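Side-chain contacts in blue-light-activated histidine kinase 2 (Erythrobacter litoralis HTCC2594, PDB 4R38), which is a blue-light-activated histidine kinase involved in light-enhanced bacterial virulence, represented here by its flavin-binding LOV domain: residues R43-M48 against C61-G66; E75-A80 against N103-G108. All coordinates share one frame; numbering follows the deposited sequence.

Contact 1 (R43-M48 against C61-G66). With RBF (riboflavin), chain E.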
loop_
_atom_site.group_PDB
_atom_site.type_symbol
_atom_site.label_atom_id
_atom_site.label_comp_id
_atom_site.label_asym_id
_atom_site.label_seq_id
_atom_site.Cartn_x
_atom_site.Cartn_y
_atom_site.Cartn_z
ATOM N N ARG A 43 9.419 6.325 -7.432
ATOM C CA ARG A 43 10.201 7.319 -6.720
ATOM C C ARG A 43 9.331 8.147 -5.779
ATOM O O ARG A 43 9.782 8.546 -4.719
ATOM C CB ARG A 43 10.902 8.232 -7.735
ATOM C CG ARG A 43 11.859 9.208 -7.102
ATOM C CD ARG A 43 12.543 10.082 -8.149
ATOM N NE ARG A 43 13.360 11.118 -7.516
ATOM C CZ ARG A 43 13.960 12.111 -8.165
ATOM N NH1 ARG A 43 13.843 12.224 -9.484
ATOM N NH2 ARG A 43 14.677 13.001 -7.485
ATOM N N ALA A 44 8.091 8.445 -6.169
ATOM C CA ALA A 44 7.198 9.208 -5.282
ATOM C C ALA A 44 6.908 8.455 -3.976
ATOM O O ALA A 44 6.749 9.070 -2.921
ATOM C CB ALA A 44 5.877 9.555 -6.001
ATOM N N PHE A 45 6.829 7.128 -4.044
ATOM C CA PHE A 45 6.653 6.318 -2.846
ATOM C C PHE A 45 7.867 6.439 -1.954
ATOM O O PHE A 45 7.725 6.619 -0.767
ATOM C CB PHE A 45 6.445 4.859 -3.198
ATOM C CG PHE A 45 6.300 3.954 -2.008
ATOM C CD1 PHE A 45 5.044 3.689 -1.479
ATOM C CD2 PHE A 45 7.414 3.383 -1.418
ATOM C CE1 PHE A 45 4.901 2.842 -0.394
ATOM C CE2 PHE A 45 7.283 2.534 -0.338
ATOM C CZ PHE A 45 6.026 2.266 0.183
ATOM N N GLU A 46 9.052 6.334 -2.548
ATOM C CA GLU A 46 10.295 6.501 -1.802
ATOM C C GLU A 46 10.340 7.859 -1.111
ATOM O O GLU A 46 10.705 7.947 0.043
ATOM C CB GLU A 46 11.513 6.375 -2.722
ATOM C CG GLU A 46 11.693 5.033 -3.407
ATOM C CD GLU A 46 13.016 4.972 -4.152
ATOM O OE1 GLU A 46 13.276 5.868 -4.991
ATOM O OE2 GLU A 46 13.818 4.054 -3.887
ATOM N N GLN A 47 9.947 8.918 -1.822
ATOM C CA GLN A 47 10.043 10.261 -1.264
ATOM C C GLN A 47 9.045 10.494 -0.143
ATOM O O GLN A 47 9.370 11.142 0.850
ATOM C CB GLN A 47 9.839 11.318 -2.352
ATOM C CG GLN A 47 10.958 11.370 -3.377
ATOM C CD GLN A 47 10.657 12.334 -4.522
ATOM O OE1 GLN A 47 9.561 12.894 -4.609
ATOM N NE2 GLN A 47 11.632 12.527 -5.407
ATOM N N MET A 48 7.834 9.969 -0.293
ATOM C CA MET A 48 6.817 10.082 0.753
ATOM C C MET A 48 7.161 9.280 2.011
ATOM O O MET A 48 6.993 9.764 3.134
ATOM C CB MET A 48 5.458 9.618 0.233
ATOM C CG MET A 48 4.341 9.641 1.299
ATOM S SD MET A 48 2.803 8.918 0.686
ATOM C CE MET A 48 3.238 7.172 0.788
ATOM N N CYS A 61 3.306 -4.166 2.402
ATOM C CA CYS A 61 3.323 -2.733 2.692
ATOM C C CYS A 61 2.982 -2.351 4.136
ATOM O O CYS A 61 3.109 -1.172 4.500
ATOM C CB CYS A 61 2.368 -1.993 1.750
ATOM S SG CYS A 61 2.916 -0.294 1.360
ATOM N N ARG A 62 2.563 -3.310 4.979
ATOM C CA ARG A 62 2.156 -2.947 6.327
ATOM C C ARG A 62 3.319 -2.525 7.233
ATOM O O ARG A 62 3.087 -2.128 8.359
ATOM C CB ARG A 62 1.374 -4.072 7.042
ATOM C CG ARG A 62 2.180 -5.306 7.374
ATOM C CD ARG A 62 1.335 -6.309 8.168
ATOM N NE ARG A 62 0.154 -6.790 7.441
ATOM C CZ ARG A 62 0.141 -7.858 6.640
ATOM N NH1 ARG A 62 1.248 -8.565 6.426
ATOM N NH2 ARG A 62 -0.977 -8.195 6.009
ATOM N N PHE A 63 4.557 -2.598 6.745
ATOM C CA PHE A 63 5.683 -2.064 7.524
ATOM C C PHE A 63 5.492 -0.550 7.759
ATOM O O PHE A 63 6.160 0.046 8.598
ATOM C CB PHE A 63 7.016 -2.330 6.810
ATOM C CG PHE A 63 7.105 -1.705 5.443
ATOM C CD1 PHE A 63 7.467 -0.374 5.294
ATOM C CD2 PHE A 63 6.806 -2.437 4.317
ATOM C CE1 PHE A 63 7.538 0.200 4.062
ATOM C CE2 PHE A 63 6.878 -1.863 3.060
ATOM C CZ PHE A 63 7.236 -0.535 2.939
ATOM N N LEU A 64 4.578 0.063 7.009
ATOM C CA LEU A 64 4.265 1.484 7.202
ATOM C C LEU A 64 3.320 1.743 8.363
ATOM O O LEU A 64 3.152 2.883 8.792
ATOM C CB LEU A 64 3.626 2.053 5.925
ATOM C CG LEU A 64 4.514 2.211 4.695
ATOM C CD1 LEU A 64 3.661 2.700 3.526
ATOM C CD2 LEU A 64 5.668 3.169 5.015
ATOM N N GLN A 65 2.702 0.682 8.872
ATOM C CA GLN A 65 1.724 0.805 9.950
ATOM C C GLN A 65 2.392 0.776 11.322
ATOM O O GLN A 65 3.570 0.433 11.467
ATOM C CB GLN A 65 0.671 -0.307 9.851
ATOM C CG GLN A 65 -0.211 -0.171 8.625
ATOM C CD GLN A 65 -0.969 -1.429 8.250
ATOM O OE1 GLN A 65 -1.109 -2.383 9.049
ATOM N NE2 GLN A 65 -1.484 -1.435 7.025
ATOM N N GLY A 66 1.637 1.173 12.328
ATOM C CA GLY A 66 2.145 1.147 13.684
ATOM C C GLY A 66 1.073 1.234 14.744
ATOM O O GLY A 66 -0.091 0.915 14.506
HETATM N N1 RBF E . -1.075 -0.290 3.893
HETATM C C2 RBF E . -0.561 0.828 4.468
HETATM O O2 RBF E . -0.581 0.952 5.678
HETATM N N3 RBF E . -0.034 1.809 3.674
HETATM C C4 RBF E . 0.081 1.668 2.335
HETATM O O4 RBF E . 0.574 2.579 1.630
HETATM C C4A RBF E . -0.381 0.482 1.710
HETATM N N5 RBF E . -0.261 0.246 0.378
HETATM C C5A RBF E . -0.705 -0.902 -0.160
HETATM C C6 RBF E . -0.611 -1.169 -1.555
HETATM C C7 RBF E . -1.057 -2.367 -2.108
HETATM C C7M RBF E . -0.901 -2.535 -3.641
HETATM C C8 RBF E . -1.639 -3.327 -1.281
HETATM C C8M RBF E . -2.185 -4.668 -1.774
HETATM C C9 RBF E . -1.753 -3.086 0.061
HETATM C C9A RBF E . -1.302 -1.876 0.665
HETATM N N10 RBF E . -1.408 -1.694 2.033
HETATM C C10 RBF E . -0.954 -0.503 2.581
HETATM C "C1'" RBF E . -2.087 -2.638 2.923
HETATM C "C2'" RBF E . -1.227 -3.688 3.617
HETATM O "O2'" RBF E . -0.274 -4.111 2.730
HETATM C "C3'" RBF E . -2.117 -4.849 4.050
HETATM O "O3'" RBF E . -2.660 -5.477 2.922
HETATM C "C4'" RBF E . -3.271 -4.382 4.934
HETATM O "O4'" RBF E . -2.799 -3.761 6.101
HETATM C "C5'" RBF E . -4.164 -5.555 5.320
HETATM O "O5'" RBF E . -3.407 -6.540 6.002
#

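Contact 2 (E75-A80 against N103-G108). With RBF (riboflavin), chain E.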
loop_
_atom_site.group_PDB
_atom_site.type_symbol
_atom_site.label_atom_id
_atom_site.label_comp_id
_atom_site.label_asym_id
_atom_site.label_seq_id
_atom_site.Cartn_x
_atom_site.Cartn_y
_atom_site.Cartn_z
ATOM N N GLU A 75 -8.639 -4.030 8.568
ATOM C CA GLU A 75 -9.492 -5.153 8.147
ATOM C C GLU A 75 -10.320 -4.846 6.877
ATOM O O GLU A 75 -10.564 -5.735 6.061
ATOM C CB GLU A 75 -10.365 -5.656 9.308
ATOM C CG GLU A 75 -11.401 -6.715 8.942
ATOM C CD GLU A 75 -10.861 -7.878 8.081
ATOM O OE1 GLU A 75 -9.639 -8.207 8.109
ATOM O OE2 GLU A 75 -11.692 -8.478 7.370
ATOM N N ARG A 76 -10.722 -3.594 6.680
ATOM C CA ARG A 76 -11.384 -3.228 5.415
ATOM C C ARG A 76 -10.461 -3.455 4.206
ATOM O O ARG A 76 -10.877 -3.982 3.167
ATOM C CB ARG A 76 -11.908 -1.797 5.517
ATOM C CG ARG A 76 -13.120 -1.732 6.448
ATOM C CD ARG A 76 -13.898 -0.434 6.368
ATOM N NE ARG A 76 -13.108 0.709 6.813
ATOM C CZ ARG A 76 -12.992 1.123 8.070
ATOM N NH1 ARG A 76 -13.600 0.485 9.064
ATOM N NH2 ARG A 76 -12.240 2.182 8.336
ATOM N N LEU A 77 -9.202 -3.058 4.351
ATOM C CA LEU A 77 -8.187 -3.319 3.377
ATOM C C LEU A 77 -7.975 -4.808 3.127
ATOM O O LEU A 77 -7.951 -5.238 1.998
ATOM C CB LEU A 77 -6.873 -2.675 3.783
ATOM C CG LEU A 77 -6.809 -1.141 3.883
ATOM C CD1 LEU A 77 -5.402 -0.679 4.280
ATOM C CD2 LEU A 77 -7.223 -0.471 2.631
ATOM N N ALA A 78 -7.776 -5.587 4.186
ATOM C CA ALA A 78 -7.587 -7.021 4.005
ATOM C C ALA A 78 -8.787 -7.659 3.324
ATOM O O ALA A 78 -8.629 -8.535 2.482
ATOM C CB ALA A 78 -7.330 -7.697 5.354
ATOM N N LYS A 79 -9.989 -7.262 3.718
ATOM C CA LYS A 79 -11.202 -7.831 3.133
ATOM C C LYS A 79 -11.267 -7.550 1.630
ATOM O O LYS A 79 -11.577 -8.434 0.816
ATOM C CB LYS A 79 -12.435 -7.244 3.825
ATOM C CG LYS A 79 -13.736 -7.959 3.496
ATOM C CD LYS A 79 -14.920 -7.331 4.223
ATOM C CE LYS A 79 -16.232 -8.005 3.841
ATOM N NZ LYS A 79 -16.225 -9.475 4.109
ATOM N N ALA A 80 -10.955 -6.318 1.246
ATOM C CA ALA A 80 -10.913 -5.968 -0.166
ATOM C C ALA A 80 -9.916 -6.862 -0.927
ATOM O O ALA A 80 -10.216 -7.359 -1.999
ATOM C CB ALA A 80 -10.553 -4.508 -0.318
ATOM N N ASN A 103 -2.296 8.578 5.465
ATOM C CA ASN A 103 -2.102 8.092 4.117
ATOM C C ASN A 103 -3.472 7.754 3.571
ATOM O O ASN A 103 -4.158 6.879 4.096
ATOM C CB ASN A 103 -1.214 6.848 4.165
ATOM C CG ASN A 103 -0.892 6.270 2.785
ATOM O OD1 ASN A 103 -1.501 6.616 1.741
ATOM N ND2 ASN A 103 0.084 5.393 2.761
ATOM N N HIS A 104 -3.890 8.491 2.543
ATOM C CA HIS A 104 -5.131 8.192 1.851
ATOM C C HIS A 104 -4.774 7.218 0.753
ATOM O O HIS A 104 -4.185 7.582 -0.255
ATOM C CB HIS A 104 -5.748 9.464 1.269
ATOM C CG HIS A 104 -7.122 9.269 0.704
ATOM N ND1 HIS A 104 -8.193 10.059 1.057
ATOM C CD2 HIS A 104 -7.588 8.386 -0.210
ATOM C CE1 HIS A 104 -9.270 9.653 0.406
ATOM N NE2 HIS A 104 -8.929 8.641 -0.370
ATOM N N LEU A 105 -5.134 5.966 0.977
ATOM C CA LEU A 105 -4.783 4.878 0.094
ATOM C C LEU A 105 -5.988 4.519 -0.774
ATOM O O LEU A 105 -7.109 4.399 -0.279
ATOM C CB LEU A 105 -4.364 3.676 0.957
ATOM C CG LEU A 105 -4.017 2.344 0.302
ATOM C CD1 LEU A 105 -2.760 2.393 -0.555
ATOM C CD2 LEU A 105 -3.854 1.287 1.407
ATOM N N LEU A 106 -5.760 4.389 -2.070
ATOM C CA LEU A 106 -6.755 3.875 -3.000
ATOM C C LEU A 106 -6.126 2.703 -3.698
ATOM O O LEU A 106 -5.089 2.850 -4.334
ATOM C CB LEU A 106 -7.139 4.904 -4.068
ATOM C CG LEU A 106 -7.796 6.161 -3.557
ATOM C CD1 LEU A 106 -6.736 7.181 -3.206
ATOM C CD2 LEU A 106 -8.717 6.700 -4.638
ATOM N N MET A 107 -6.753 1.543 -3.630
ATOM C CA MET A 107 -6.169 0.407 -4.301
ATOM C C MET A 107 -7.224 -0.545 -4.810
ATOM O O MET A 107 -8.411 -0.406 -4.531
ATOM C CB MET A 107 -5.192 -0.301 -3.353
ATOM C CG MET A 107 -5.883 -1.002 -2.240
ATOM S SD MET A 107 -4.808 -1.981 -1.184
ATOM C CE MET A 107 -5.987 -2.853 -0.158
ATOM N N GLY A 108 -6.771 -1.480 -5.628
ATOM C CA GLY A 108 -7.646 -2.453 -6.227
ATOM C C GLY A 108 -6.903 -3.310 -7.233
ATOM O O GLY A 108 -5.697 -3.168 -7.426
HETATM N N1 RBF E . -1.075 -0.290 3.893
HETATM C C2 RBF E . -0.561 0.828 4.468
HETATM O O2 RBF E . -0.581 0.952 5.678
HETATM N N3 RBF E . -0.034 1.809 3.674
HETATM C C4 RBF E . 0.081 1.668 2.335
HETATM O O4 RBF E . 0.574 2.579 1.630
HETATM C C4A RBF E . -0.381 0.482 1.710
HETATM N N5 RBF E . -0.261 0.246 0.378
HETATM C C5A RBF E . -0.705 -0.902 -0.160
HETATM C C6 RBF E . -0.611 -1.169 -1.555
HETATM C C7 RBF E . -1.057 -2.367 -2.108
HETATM C C7M RBF E . -0.901 -2.535 -3.641
HETATM C C8 RBF E . -1.639 -3.327 -1.281
HETATM C C8M RBF E . -2.185 -4.668 -1.774
HETATM C C9 RBF E . -1.753 -3.086 0.061
HETATM C C9A RBF E . -1.302 -1.876 0.665
HETATM N N10 RBF E . -1.408 -1.694 2.033
HETATM C C10 RBF E . -0.954 -0.503 2.581
HETATM C "C1'" RBF E . -2.087 -2.638 2.923
HETATM C "C2'" RBF E . -1.227 -3.688 3.617
HETATM O "O2'" RBF E . -0.274 -4.111 2.730
HETATM C "C3'" RBF E . -2.117 -4.849 4.050
HETATM O "O3'" RBF E . -2.660 -5.477 2.922
HETATM C "C4'" RBF E . -3.271 -4.382 4.934
HETATM O "O4'" RBF E . -2.799 -3.761 6.101
HETATM C "C5'" RBF E . -4.164 -5.555 5.320
HETATM O "O5'" RBF E . -3.407 -6.540 6.002
#

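Contact 1 (R43-M48 against C61-G66)
Phe-45 reaches from its helix with the far end of its ring into a group of three side chains, Cys-61, Phe-63 and Leu-64. Its CE1 stands 4.1 Å from Cys-61 SG, an oblique sulfur-aromatic contact, and Leu-64 CD1 meets the same ring obliquely. Phe-63 arrives from the opposite direction and sets its CZ at the edge of the Phe-45 ring, 4.1 Å from Phe-45 CZ. With CG anti to the backbone N (chi1 178°), Phe-45 extends far enough to bridge backbones that otherwise stay well apart.

Beyond this apolar layer lies the riboflavin. Cys-61 SG comes within 3.4 Å of flavin C4A without being bonded to it, the position where the cysteinyl adduct of LOV domains forms. Leu-64 CD1 packs 3.6 Å from flavin O4. Two residues of the same segment hold polar atoms of the flavin ring and the ribityl chain: Gln-65 NE2 spans flavin O4', at 2.8 Å and nearly straight (174°), and flavin O2, at 2.9 Å, while Arg-62 NH2 donates to O5' from the edge of the guanidinium, nearly in its plane. A salt bridge from Arg-62 NH1 to Asp-35 probably helps fix that group.

Helix 43-49 rests on strands 25-30 and 119-128 through Phe-45 and Met-48, whereas Leu-64 and Gln-65 lean on strand 87-94.

Contact 2 (E75-A80 against N103-G108)
Asn-103 ND2 serves two acceptors, giving a hydrogen bond to Asn-93 OD1 and a weak, bent one to flavin O4 at 3.1 Å (122°). The amide thus sits at the pyrimidine end of the riboflavin, and its bond to Asn-93 probably helps fix its rotation.

Further along the strand the contact becomes apolar. Leu-77 lays its branched end across Leu-105 and Met-107: its CD1 packs 3.8 Å from Leu-105 CD2, and its CD2 lies 3.9 Å from Met-107 CE. That methyl also touches the Leu-77 backbone O. Both strand side chains press on the flavin as well. Leu-105 CD1 approaches flavin N5 to 3.4 Å while its CD2 lies over C4A and C10, and Met-107 SD comes equally near flavin C8. With CG between backbone N and carbonyl carbon (chi1 70°) and the chain extended beyond, Met-107 lays its sulfur over the dimethylbenzene end, and CE continues to the helix. On the helix side, Ala-78 CB adds a contact with C5' of the ribityl chain.

Helix 71-82 thereby packs against strand 100-109 of the antiparallel PAS sheet, which is hydrogen-bonded between strands 87-94 and 119-128; Ala-80 touches Val-87 of the former, and Arg-76 is salt-bridged to its Glu-89.

How the contacts relate
Contacts 1 and 2, with centres about 14 Å apart and on opposite sides of the chain's centre, line one riboflavin pocket. Contact 1 brings the reactive cysteine to one face of the isoalloxazine and holds the ribityl O4' and O5'; contact 2 supplies the hydrophobic floor on the other face, so the side chains of Leu-105 and Cys-61 lie about 7 Å apart at their nearest atoms with the flavin between them. Both also converge on the O4 edge, through Leu-64 and Asn-103. Direct packing is slight: Met-48 CE of contact 1 lies 4.1 Å from Asn-103 ND2 of contact 2, linking helix 43-49 to strand 100-109 beside the chromophore.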